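Local coordinates for deoxyhypusine synthase, putative (Entamoeba histolytica, PDB 7L9R), which probably acts as a deoxyhypusine synthase, an NAD-dependent transferase that modifies a lysine of the translation factor eIF5A, at residues I61-T66 and D320-K325; K75-V78 and L84-C87; L91-E96 and D104-L109; T127-C132 and K167-E172. One frame throughout, in Å; residues are numbered along the deposited sequence.

Overall arrangement
The chain folds round a parallel six-stranded sheet. Going along the chain from the N terminus, the first contact segment lies on helix 51-66, and contact 1 joins its end to the edge strand 322-327, closing a loop of more than 250 residues that contains all the others. Contact 2 closes a short loop between helix 71-76 and the entry to strand 87-93; it touches contact 1 where M64 meets C87. That strand then runs into contact 3, where it is covered by helix 102-111 near the centre of the chain. Contact 4 follows in series, tying helix 124-130 to helix 160-179 on the far side of the centre from contacts 1 and 2. No loops cross.

Contact 1 (I61-T66 and D320-K325); sequences INKMLT and DSENVK
K63, near the end of helix 51-66, and E322, at the start of strand 322-327, face each other with their CA atoms 9.8 Å apart, a gap bridged here by two long side chains. Both CB atoms point at the opposite segment. In K63, CG stands anti to the carbonyl carbon (chi1 -69°), and the extended chain beyond it carries NZ to the carboxylate, which the glutamate brings in at about a right angle. K63 NZ lies 2.8 Å from E322 OE2 and approaches its syn lone pair, the one that faces OE1. That second oxygen takes a weak share: K63 NZ is 3.3 Å from E322 OE1. The grip is thus lopsided, one firm bond and one loose one.

The sheet has the 3-2-1-4-5-6 strand order of a Rossmann-like fold, and 322-327 is the outermost strand on this side within the chain, hydrogen-bonded through E322 and V324 to strand 289-294. Helix 51-66 lies against the sheet, with I61, K63 and M64 all packing on strand 289-294, and the salt bridge reaches past that strand to the edge. K63 is exposed and E322 partly so, which means solvent probably screens much of the attraction between the charges. Along the helix, the carbonyl of N62 accepts twice, from T66 N and from T66 OG1, which reach it from opposite faces of its plane; the hydroxyl bond, T66 OG1 to N62 O, is 2.9 Å. S321 OG, which accepts from N323 ND2, lies close to the amide plane of N323.

Contact 2 (K75-V78 and L84-C87); sequences KEYV and LKRC
One face of the Y77 ring is covered by the K85 side chain, with CE almost over the middle of the ring, 3.5 Å from its centroid and 8° off the normal. The methylenes lie across the same face: K85 CD sits 3.7 Å from Y77 CE2, and CG is close to that atom too. The two side chains run antiparallel alongside each other, and a bend at chi2 (-49°) lays the lysine chain on the ring. A second bend, at chi4 (-61°), turns the amino group so that NZ stands 4.8 Å from the ring centroid, still over the face, as a cation-pi partner. K85 is the centre of an inverse gamma turn, just ahead of strand 87-93, while Y77 follows helix 71-76, so this cation-pi and CH-pi contact closes the connection between them. P69 and V261 pack against both residues.

The ring is not what the ammonium holds most firmly: NZ donates to the backbone carbonyls of R83 and D81 in the intervening loop. K85 is buried, so this cation is probably stabilised jointly by two carbonyl dipoles and the pi cloud, with the CH-pi contact of its CE supplying the closest approach to the ring.

Contact 3 (L91-E96 and D104-L109); sequences LGFTSE and DTFRYL
F93 and F106 lie face over face in an offset stack, their planes 12° apart and their centroids separated by 3.9 Å. Reaching in from opposing ends, they overlap so that CE2 of F106 comes down over the root of the other ring, 3.3 Å from F93 CG. In F93, chi1 of 54° tucks CG over the main chain, flanked by N and C. L91, two residues back on the same strand, brings its CD2 to the ring at a slant, 4.1 Å from F106 CD1. The same methyl, L91 CD2, meets L109 CD1 at 4.0 Å, and L91 crosses both partners at about a right angle.

Strand 87-93 and helix 102-111 belong to the beta-alpha-beta crossover that leads to the neighbouring parallel strand 117-120, in a Rossmann-like sheet. The short segments run nearly antiparallel, at 165°, with axes 11.6 Å apart. F334 of helix 330-339 and M97 also pack on F106. D104 OD2 accepts from G28 N of a second subunit. All four residues that meet across the contact are buried and join without a hydrogen bond, so it rests on dispersion and the exclusion of water.

Contact 4 (T127-C132 and K167-E172); sequences TDIMKC and KQWLKE
I129 of helix 124-130 packs onto W169 and L170 of helix 160-179, in a Rossmann-like fold whose strand 117-120 leads into the first of these helices. The nearest CA atoms, those of I129 and W169, are 9.0 Å apart.

Apolar contacts carry the join. I129 approaches the indole with both branches: CG2 stands over one face, toward the rim and 4.1 Å above the plane, while CD1 touches the benzo ring, 3.6 Å from W169 CZ3. The two side chains cross at about a right angle. In W169, chi1 of -169° brings the indole to the isoleucine, and chi2 of 94° turns the benzo ring to it. L170 closes in from beside it, its CD2 lying at the indole edge in the plane of the ring and 4.0 Å from I129 CD1. The delta methyl of I129 therefore meets both an aromatic carbon and a leucine methyl. L200 and R199 of helix 189-200 also pack on W169.

Aromatic contact continues outside the two segments, where the W169 ring meets that of F133 with the planes at about 50°.

Polar groups work around this apolar patch. D128 forms a salt bridge with R103 NE through OD1 and also accepts from the backbone N atoms of V206 and I207, at the start of helix 206-212. K167 and K171, one turn apart, both bridge to E233, each to a different carboxylate oxygen. Along the backbone, K131 N bonds to T127 O, and C132 N bonds at 3.0 Å to I129 O, three residues back.

Contact 1 (I61-T66 and D320-K325)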
loop_
_atom_site.group_PDB
_atom_site.type_symbol
_atom_site.label_atom_id
_atom_site.label_comp_id
_atom_site.label_asym_id
_atom_site.label_seq_id
_atom_site.Cartn_x
_atom_site.Cartn_y
_atom_site.Cartn_z
ATOM N N ILE B 61 3.671 16.028 -21.466
ATOM C CA ILE B 61 4.773 16.947 -21.188
ATOM C C ILE B 61 5.192 17.678 -22.457
ATOM O O ILE B 61 5.417 18.894 -22.438
ATOM C CB ILE B 61 5.953 16.198 -20.536
ATOM C CG1 ILE B 61 5.605 15.823 -19.094
ATOM C CG2 ILE B 61 7.213 17.055 -20.542
ATOM C CD1 ILE B 61 6.627 14.924 -18.423
ATOM N N ASN B 62 5.267 16.967 -23.587
ATOM C CA ASN B 62 5.582 17.636 -24.848
ATOM C C ASN B 62 4.528 18.670 -25.215
ATOM O O ASN B 62 4.851 19.694 -25.831
ATOM C CB ASN B 62 5.733 16.612 -25.972
ATOM C CG ASN B 62 7.053 15.881 -25.918
ATOM O OD1 ASN B 62 8.077 16.450 -25.542
ATOM N ND2 ASN B 62 7.032 14.605 -26.271
ATOM N N LYS B 63 3.267 18.430 -24.846
ATOM C CA LYS B 63 2.238 19.440 -25.069
ATOM C C LYS B 63 2.487 20.685 -24.222
ATOM O O LYS B 63 2.224 21.807 -24.672
ATOM C CB LYS B 63 0.855 18.856 -24.785
ATOM C CG LYS B 63 0.399 17.816 -25.796
ATOM C CD LYS B 63 -1.038 17.396 -25.536
ATOM C CE LYS B 63 -1.451 16.237 -26.425
ATOM N NZ LYS B 63 -2.922 15.998 -26.365
ATOM N N MET B 64 2.992 20.514 -22.993
ATOM C CA MET B 64 3.364 21.678 -22.190
ATOM C C MET B 64 4.419 22.509 -22.906
ATOM O O MET B 64 4.316 23.738 -22.980
ATOM C CB MET B 64 3.893 21.256 -20.815
ATOM C CG MET B 64 2.973 20.421 -19.948
ATOM S SD MET B 64 3.809 20.024 -18.385
ATOM C CE MET B 64 2.695 18.823 -17.666
ATOM N N LEU B 65 5.448 21.844 -23.435
ATOM C CA LEU B 65 6.580 22.551 -24.022
ATOM C C LEU B 65 6.214 23.240 -25.331
ATOM O O LEU B 65 6.749 24.313 -25.629
ATOM C CB LEU B 65 7.739 21.577 -24.240
ATOM C CG LEU B 65 8.279 20.909 -22.971
ATOM C CD1 LEU B 65 9.201 19.751 -23.305
ATOM C CD2 LEU B 65 9.000 21.925 -22.100
ATOM N N THR B 66 5.306 22.656 -26.117
ATOM C CA THR B 66 4.985 23.165 -27.448
ATOM C C THR B 66 3.715 24.004 -27.498
ATOM O O THR B 66 3.366 24.495 -28.576
ATOM C CB THR B 66 4.845 22.008 -28.445
ATOM O OG1 THR B 66 3.728 21.190 -28.076
ATOM C CG2 THR B 66 6.100 21.159 -28.463
ATOM N N ASP B 320 -11.392 20.881 -18.800
ATOM C CA ASP B 320 -10.720 20.240 -19.923
ATOM C C ASP B 320 -9.279 19.845 -19.602
ATOM O O ASP B 320 -8.458 19.735 -20.520
ATOM C CB ASP B 320 -10.771 21.145 -21.156
ATOM C CG ASP B 320 -10.324 22.560 -20.863
ATOM O OD1 ASP B 320 -10.423 22.984 -19.693
ATOM O OD2 ASP B 320 -9.886 23.252 -21.805
ATOM N N SER B 321 -8.952 19.658 -18.325
ATOM C CA SER B 321 -7.600 19.270 -17.940
ATOM C C SER B 321 -7.188 17.948 -18.583
ATOM O O SER B 321 -7.994 17.026 -18.734
ATOM C CB SER B 321 -7.500 19.157 -16.416
ATOM O OG SER B 321 -6.236 18.640 -16.021
ATOM N N GLU B 322 -5.916 17.871 -18.975
ATOM C CA GLU B 322 -5.305 16.665 -19.528
ATOM C C GLU B 322 -4.240 16.178 -18.550
ATOM O O GLU B 322 -3.182 16.804 -18.410
ATOM C CB GLU B 322 -4.703 16.940 -20.904
ATOM C CG GLU B 322 -4.731 15.748 -21.835
ATOM C CD GLU B 322 -4.168 16.075 -23.199
ATOM O OE1 GLU B 322 -4.567 17.116 -23.764
ATOM O OE2 GLU B 322 -3.330 15.294 -23.705
ATOM N N ASN B 323 -4.512 15.061 -17.882
ATOM C CA ASN B 323 -3.628 14.591 -16.830
ATOM C C ASN B 323 -3.497 13.078 -16.882
ATOM O O ASN B 323 -4.283 12.381 -17.528
ATOM C CB ASN B 323 -4.118 15.034 -15.444
ATOM C CG ASN B 323 -5.549 14.629 -15.175
ATOM O OD1 ASN B 323 -5.818 13.498 -14.769
ATOM N ND2 ASN B 323 -6.482 15.552 -15.400
ATOM N N VAL B 324 -2.470 12.580 -16.200
ATOM C CA VAL B 324 -2.218 11.147 -16.100
ATOM C C VAL B 324 -1.497 10.888 -14.786
ATOM O O VAL B 324 -0.690 11.704 -14.330
ATOM C CB VAL B 324 -1.403 10.620 -17.305
ATOM C CG1 VAL B 324 -0.043 11.297 -17.375
ATOM C CG2 VAL B 324 -1.250 9.101 -17.236
ATOM N N LYS B 325 -1.818 9.762 -14.162
ATOM C CA LYS B 325 -1.091 9.262 -13.006
ATOM C C LYS B 325 -0.275 8.059 -13.447
ATOM O O LYS B 325 -0.814 7.130 -14.057
ATOM C CB LYS B 325 -2.044 8.881 -11.868
#

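Contact 2 (K75-V78 and L84-C87)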
loop_
_atom_site.group_PDB
_atom_site.type_symbol
_atom_site.label_atom_id
_atom_site.label_comp_id
_atom_site.label_asym_id
_atom_site.label_seq_id
_atom_site.Cartn_x
_atom_site.Cartn_y
_atom_site.Cartn_z
ATOM N N LYS B 75 -6.546 36.836 -29.920
ATOM C CA LYS B 75 -7.425 37.998 -29.986
ATOM C C LYS B 75 -7.870 38.444 -28.600
ATOM O O LYS B 75 -8.140 39.631 -28.391
ATOM C CB LYS B 75 -8.640 37.688 -30.862
ATOM N N GLU B 76 -7.947 37.520 -27.641
ATOM C CA GLU B 76 -8.418 37.880 -26.311
ATOM C C GLU B 76 -7.373 38.637 -25.500
ATOM O O GLU B 76 -7.728 39.265 -24.495
ATOM C CB GLU B 76 -8.855 36.623 -25.553
ATOM N N TYR B 77 -6.106 38.608 -25.916
ATOM C CA TYR B 77 -5.057 39.310 -25.184
ATOM C C TYR B 77 -5.193 40.815 -25.382
ATOM O O TYR B 77 -5.348 41.291 -26.511
ATOM C CB TYR B 77 -3.679 38.836 -25.649
ATOM C CG TYR B 77 -3.423 37.360 -25.434
ATOM C CD1 TYR B 77 -3.904 36.705 -24.307
ATOM C CD2 TYR B 77 -2.704 36.621 -26.363
ATOM C CE1 TYR B 77 -3.671 35.355 -24.110
ATOM C CE2 TYR B 77 -2.465 35.271 -26.177
ATOM C CZ TYR B 77 -2.951 34.644 -25.049
ATOM O OH TYR B 77 -2.718 33.303 -24.865
ATOM N N VAL B 78 -5.118 41.566 -24.283
ATOM C CA VAL B 78 -5.288 43.013 -24.321
ATOM C C VAL B 78 -3.953 43.684 -24.621
ATOM O O VAL B 78 -2.879 43.093 -24.475
ATOM C CB VAL B 78 -5.889 43.553 -23.006
ATOM C CG1 VAL B 78 -7.148 42.785 -22.639
ATOM C CG2 VAL B 78 -4.865 43.491 -21.883
ATOM N N LEU B 84 4.615 36.288 -21.280
ATOM C CA LEU B 84 4.993 35.257 -22.237
ATOM C C LEU B 84 3.783 34.377 -22.513
ATOM O O LEU B 84 3.193 33.814 -21.585
ATOM C CB LEU B 84 6.155 34.427 -21.700
ATOM C CG LEU B 84 7.488 35.164 -21.571
ATOM C CD1 LEU B 84 8.579 34.205 -21.127
ATOM C CD2 LEU B 84 7.851 35.825 -22.891
ATOM N N LYS B 85 3.402 34.270 -23.784
ATOM C CA LYS B 85 2.208 33.518 -24.162
ATOM C C LYS B 85 2.600 32.063 -24.398
ATOM O O LYS B 85 2.738 31.588 -25.526
ATOM C CB LYS B 85 1.547 34.148 -25.379
ATOM C CG LYS B 85 1.154 35.604 -25.171
ATOM C CD LYS B 85 0.387 35.778 -23.876
ATOM C CE LYS B 85 -0.205 37.176 -23.748
ATOM N NZ LYS B 85 0.831 38.246 -23.736
ATOM N N ARG B 86 2.783 31.348 -23.291
ATOM C CA ARG B 86 3.162 29.943 -23.319
ATOM C C ARG B 86 2.698 29.289 -22.023
ATOM O O ARG B 86 2.081 29.926 -21.164
ATOM C CB ARG B 86 4.670 29.778 -23.505
ATOM C CG ARG B 86 5.477 30.277 -22.324
ATOM C CD ARG B 86 6.951 30.065 -22.559
ATOM N NE ARG B 86 7.731 30.337 -21.361
ATOM C CZ ARG B 86 9.018 30.049 -21.228
ATOM N NH1 ARG B 86 9.702 29.483 -22.209
ATOM N NH2 ARG B 86 9.630 30.324 -20.079
ATOM N N CYS B 87 3.008 28.006 -21.886
ATOM C CA CYS B 87 2.631 27.235 -20.711
ATOM C C CYS B 87 3.680 27.431 -19.622
ATOM O O CYS B 87 4.872 27.211 -19.858
ATOM C CB CYS B 87 2.492 25.757 -21.070
ATOM S SG CYS B 87 1.945 24.704 -19.708
#

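Contact 3 (L91-E96 and D104-L109)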
loop_
_atom_site.group_PDB
_atom_site.type_symbol
_atom_site.label_atom_id
_atom_site.label_comp_id
_atom_site.label_asym_id
_atom_site.label_seq_id
_atom_site.Cartn_x
_atom_site.Cartn_y
_atom_site.Cartn_z
ATOM N N LEU B 91 7.554 22.128 -11.453
ATOM C CA LEU B 91 8.169 20.835 -11.185
ATOM C C LEU B 91 8.207 20.610 -9.682
ATOM O O LEU B 91 8.838 21.380 -8.951
ATOM C CB LEU B 91 9.575 20.754 -11.779
ATOM C CG LEU B 91 10.341 19.472 -11.459
ATOM C CD1 LEU B 91 9.590 18.245 -11.961
ATOM C CD2 LEU B 91 11.740 19.534 -12.048
ATOM N N GLY B 92 7.538 19.557 -9.227
ATOM C CA GLY B 92 7.535 19.174 -7.823
ATOM C C GLY B 92 8.229 17.836 -7.652
ATOM O O GLY B 92 8.032 16.921 -8.454
ATOM N N PHE B 93 9.051 17.731 -6.610
ATOM C CA PHE B 93 9.717 16.474 -6.308
ATOM C C PHE B 93 10.043 16.425 -4.825
ATOM O O PHE B 93 10.115 17.454 -4.146
ATOM C CB PHE B 93 10.982 16.266 -7.158
ATOM C CG PHE B 93 11.981 17.392 -7.085
ATOM C CD1 PHE B 93 12.830 17.523 -5.990
ATOM C CD2 PHE B 93 12.109 18.291 -8.134
ATOM C CE1 PHE B 93 13.762 18.548 -5.930
ATOM C CE2 PHE B 93 13.040 19.317 -8.080
ATOM C CZ PHE B 93 13.869 19.447 -6.977
ATOM N N THR B 94 10.215 15.209 -4.323
ATOM C CA THR B 94 10.490 15.017 -2.909
ATOM C C THR B 94 11.985 15.109 -2.636
ATOM O O THR B 94 12.828 14.978 -3.532
ATOM C CB THR B 94 9.976 13.668 -2.412
ATOM O OG1 THR B 94 10.618 12.612 -3.138
ATOM C CG2 THR B 94 8.486 13.567 -2.609
ATOM N N SER B 95 12.298 15.332 -1.361
ATOM C CA SER B 95 13.678 15.289 -0.904
ATOM C C SER B 95 14.325 13.944 -1.223
ATOM O O SER B 95 15.533 13.882 -1.482
ATOM C CB SER B 95 13.709 15.584 0.600
ATOM O OG SER B 95 14.909 15.140 1.200
ATOM N N GLU B 96 13.535 12.862 -1.235
ATOM C CA GLU B 96 14.073 11.542 -1.561
ATOM C C GLU B 96 14.596 11.489 -2.993
ATOM O O GLU B 96 15.611 10.837 -3.261
ATOM C CB GLU B 96 13.006 10.462 -1.330
ATOM C CG GLU B 96 13.482 9.025 -1.584
ATOM C CD GLU B 96 12.366 8.084 -2.065
ATOM O OE1 GLU B 96 11.429 8.559 -2.746
ATOM O OE2 GLU B 96 12.441 6.863 -1.787
ATOM N N ASP B 104 20.662 15.344 -10.584
ATOM C CA ASP B 104 21.389 15.872 -11.728
ATOM C C ASP B 104 20.492 16.020 -12.947
ATOM O O ASP B 104 20.705 16.926 -13.765
ATOM C CB ASP B 104 22.596 14.980 -11.980
ATOM C CG ASP B 104 23.409 14.779 -10.707
ATOM O OD1 ASP B 104 23.948 15.780 -10.181
ATOM O OD2 ASP B 104 23.480 13.639 -10.208
ATOM N N THR B 105 19.450 15.194 -13.049
ATOM C CA THR B 105 18.397 15.455 -14.024
ATOM C C THR B 105 17.723 16.795 -13.742
ATOM O O THR B 105 17.529 17.606 -14.658
ATOM C CB THR B 105 17.378 14.308 -14.007
ATOM O OG1 THR B 105 18.054 13.070 -14.252
ATOM C CG2 THR B 105 16.307 14.513 -15.068
ATOM N N PHE B 106 17.387 17.059 -12.465
ATOM C CA PHE B 106 16.754 18.328 -12.101
ATOM C C PHE B 106 17.675 19.504 -12.401
ATOM O O PHE B 106 17.222 20.552 -12.881
ATOM C CB PHE B 106 16.354 18.337 -10.616
ATOM C CG PHE B 106 15.381 17.243 -10.226
ATOM C CD1 PHE B 106 14.501 16.697 -11.156
ATOM C CD2 PHE B 106 15.358 16.751 -8.926
ATOM C CE1 PHE B 106 13.609 15.678 -10.790
ATOM C CE2 PHE B 106 14.473 15.725 -8.549
ATOM C CZ PHE B 106 13.596 15.191 -9.481
ATOM N N ARG B 107 18.970 19.359 -12.111
ATOM C CA ARG B 107 19.920 20.415 -12.444
ATOM C C ARG B 107 19.867 20.737 -13.935
ATOM O O ARG B 107 19.803 21.906 -14.328
ATOM C CB ARG B 107 21.332 19.999 -12.020
ATOM C CG ARG B 107 22.426 21.057 -12.244
ATOM C CD ARG B 107 23.055 20.960 -13.632
ATOM N NE ARG B 107 23.426 19.592 -13.975
ATOM C CZ ARG B 107 23.681 19.172 -15.209
ATOM N NH1 ARG B 107 23.609 19.987 -16.248
ATOM N NH2 ARG B 107 24.011 17.898 -15.407
ATOM N N TYR B 108 19.889 19.700 -14.775
ATOM C CA TYR B 108 19.797 19.892 -16.218
ATOM C C TYR B 108 18.523 20.644 -16.601
ATOM O O TYR B 108 18.566 21.591 -17.396
ATOM C CB TYR B 108 19.871 18.528 -16.917
ATOM C CG TYR B 108 19.527 18.546 -18.389
ATOM C CD1 TYR B 108 20.498 18.822 -19.352
ATOM C CD2 TYR B 108 18.234 18.263 -18.820
ATOM C CE1 TYR B 108 20.181 18.835 -20.708
ATOM C CE2 TYR B 108 17.906 18.272 -20.155
ATOM C CZ TYR B 108 18.881 18.556 -21.098
ATOM O OH TYR B 108 18.543 18.557 -22.428
ATOM N N LEU B 109 17.375 20.237 -16.047
ATOM C CA LEU B 109 16.120 20.900 -16.399
ATOM C C LEU B 109 16.144 22.383 -16.040
ATOM O O LEU B 109 15.648 23.221 -16.805
ATOM C CB LEU B 109 14.943 20.207 -15.715
ATOM C CG LEU B 109 14.712 18.762 -16.144
ATOM C CD1 LEU B 109 13.537 18.167 -15.394
ATOM C CD2 LEU B 109 14.474 18.721 -17.636
#

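Contact 4 (T127-C132 and K167-E172)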
loop_
_atom_site.group_PDB
_atom_site.type_symbol
_atom_site.label_atom_id
_atom_site.label_comp_id
_atom_site.label_asym_id
_atom_site.label_seq_id
_atom_site.Cartn_x
_atom_site.Cartn_y
_atom_site.Cartn_z
ATOM N N THR B 127 20.378 18.543 0.690
ATOM C CA THR B 127 20.972 17.445 -0.068
ATOM C C THR B 127 21.702 17.962 -1.301
ATOM O O THR B 127 22.812 17.511 -1.604
ATOM C CB THR B 127 19.883 16.449 -0.460
ATOM O OG1 THR B 127 19.251 15.968 0.727
ATOM C CG2 THR B 127 20.447 15.269 -1.251
ATOM N N ASP B 128 21.097 18.923 -2.009
ATOM C CA ASP B 128 21.729 19.504 -3.190
ATOM C C ASP B 128 23.049 20.173 -2.824
ATOM O O ASP B 128 24.060 20.000 -3.523
ATOM C CB ASP B 128 20.757 20.493 -3.839
ATOM C CG ASP B 128 21.262 21.060 -5.161
ATOM O OD1 ASP B 128 21.741 20.281 -6.020
ATOM O OD2 ASP B 128 21.144 22.294 -5.353
ATOM N N ILE B 129 23.064 20.900 -1.700
ATOM C CA ILE B 129 24.286 21.514 -1.184
ATOM C C ILE B 129 25.288 20.444 -0.765
ATOM O O ILE B 129 26.481 20.526 -1.084
ATOM C CB ILE B 129 23.953 22.448 -0.006
ATOM C CG1 ILE B 129 23.106 23.634 -0.465
ATOM C CG2 ILE B 129 25.225 22.912 0.702
ATOM C CD1 ILE B 129 22.535 24.451 0.685
ATOM N N MET B 130 24.816 19.438 -0.023
ATOM C CA MET B 130 25.697 18.403 0.509
ATOM C C MET B 130 26.441 17.674 -0.604
ATOM O O MET B 130 27.631 17.365 -0.468
ATOM C CB MET B 130 24.874 17.422 1.348
ATOM C CG MET B 130 25.675 16.336 2.031
ATOM S SD MET B 130 24.659 15.261 3.073
ATOM C CE MET B 130 23.645 16.459 3.932
ATOM N N LYS B 131 25.765 17.412 -1.726
ATOM C CA LYS B 131 26.398 16.704 -2.832
ATOM C C LYS B 131 27.490 17.515 -3.516
ATOM O O LYS B 131 28.269 16.936 -4.276
ATOM C CB LYS B 131 25.351 16.283 -3.865
ATOM C CG LYS B 131 24.483 15.128 -3.405
ATOM C CD LYS B 131 23.496 14.708 -4.471
ATOM C CE LYS B 131 22.926 13.328 -4.161
ATOM N NZ LYS B 131 21.992 12.832 -5.216
ATOM N N CYS B 132 27.583 18.823 -3.261
ATOM C CA CYS B 132 28.693 19.599 -3.801
ATOM C C CYS B 132 29.984 19.397 -3.019
ATOM O O CYS B 132 31.060 19.707 -3.539
ATOM C CB CYS B 132 28.348 21.091 -3.822
ATOM S SG CYS B 132 26.990 21.554 -4.914
ATOM N N LYS B 167 26.444 21.284 7.664
ATOM C CA LYS B 167 25.908 22.070 8.773
ATOM C C LYS B 167 26.728 23.334 9.002
ATOM O O LYS B 167 26.172 24.404 9.279
ATOM C CB LYS B 167 25.863 21.230 10.053
ATOM C CG LYS B 167 24.752 20.198 10.096
ATOM C CD LYS B 167 24.181 20.059 11.499
ATOM C CE LYS B 167 24.889 18.979 12.292
ATOM N NZ LYS B 167 24.037 18.459 13.398
ATOM N N GLN B 168 28.057 23.223 8.910
ATOM C CA GLN B 168 28.909 24.396 9.082
ATOM C C GLN B 168 28.617 25.435 8.009
ATOM O O GLN B 168 28.495 26.629 8.305
ATOM C CB GLN B 168 30.383 23.990 9.051
ATOM N N TRP B 169 28.476 24.993 6.759
ATOM C CA TRP B 169 28.131 25.905 5.674
ATOM C C TRP B 169 26.797 26.594 5.939
ATOM O O TRP B 169 26.688 27.822 5.841
ATOM C CB TRP B 169 28.093 25.137 4.348
ATOM C CG TRP B 169 28.013 26.006 3.125
ATOM C CD1 TRP B 169 29.063 26.454 2.365
ATOM C CD2 TRP B 169 26.825 26.532 2.515
ATOM N NE1 TRP B 169 28.599 27.225 1.329
ATOM C CE2 TRP B 169 27.231 27.286 1.393
ATOM C CE3 TRP B 169 25.461 26.446 2.813
ATOM C CZ2 TRP B 169 26.321 27.946 0.567
ATOM C CZ3 TRP B 169 24.558 27.099 1.993
ATOM C CH2 TRP B 169 24.991 27.839 0.882
ATOM N N LEU B 170 25.765 25.812 6.269
ATOM C CA LEU B 170 24.455 26.397 6.543
ATOM C C LEU B 170 24.523 27.378 7.702
ATOM O O LEU B 170 23.872 28.429 7.674
ATOM C CB LEU B 170 23.433 25.299 6.835
ATOM C CG LEU B 170 23.082 24.387 5.664
ATOM C CD1 LEU B 170 22.261 23.203 6.142
ATOM C CD2 LEU B 170 22.338 25.169 4.593
ATOM N N LYS B 171 25.291 27.046 8.741
ATOM C CA LYS B 171 25.369 27.927 9.899
ATOM C C LYS B 171 26.087 29.227 9.556
ATOM O O LYS B 171 25.678 30.304 10.004
ATOM C CB LYS B 171 26.057 27.212 11.059
ATOM C CG LYS B 171 25.198 26.163 11.730
ATOM C CD LYS B 171 25.990 25.388 12.763
ATOM C CE LYS B 171 25.111 24.398 13.493
ATOM N NZ LYS B 171 25.889 23.589 14.470
ATOM N N GLU B 172 27.155 29.151 8.759
ATOM C CA GLU B 172 27.831 30.376 8.348
ATOM C C GLU B 172 26.911 31.250 7.508
ATOM O O GLU B 172 26.907 32.478 7.651
ATOM C CB GLU B 172 29.115 30.038 7.588
ATOM C CG GLU B 172 30.170 29.359 8.445
ATOM C CD GLU B 172 31.455 29.101 7.689
ATOM O OE1 GLU B 172 31.844 29.963 6.869
ATOM O OE2 GLU B 172 32.077 28.040 7.914
#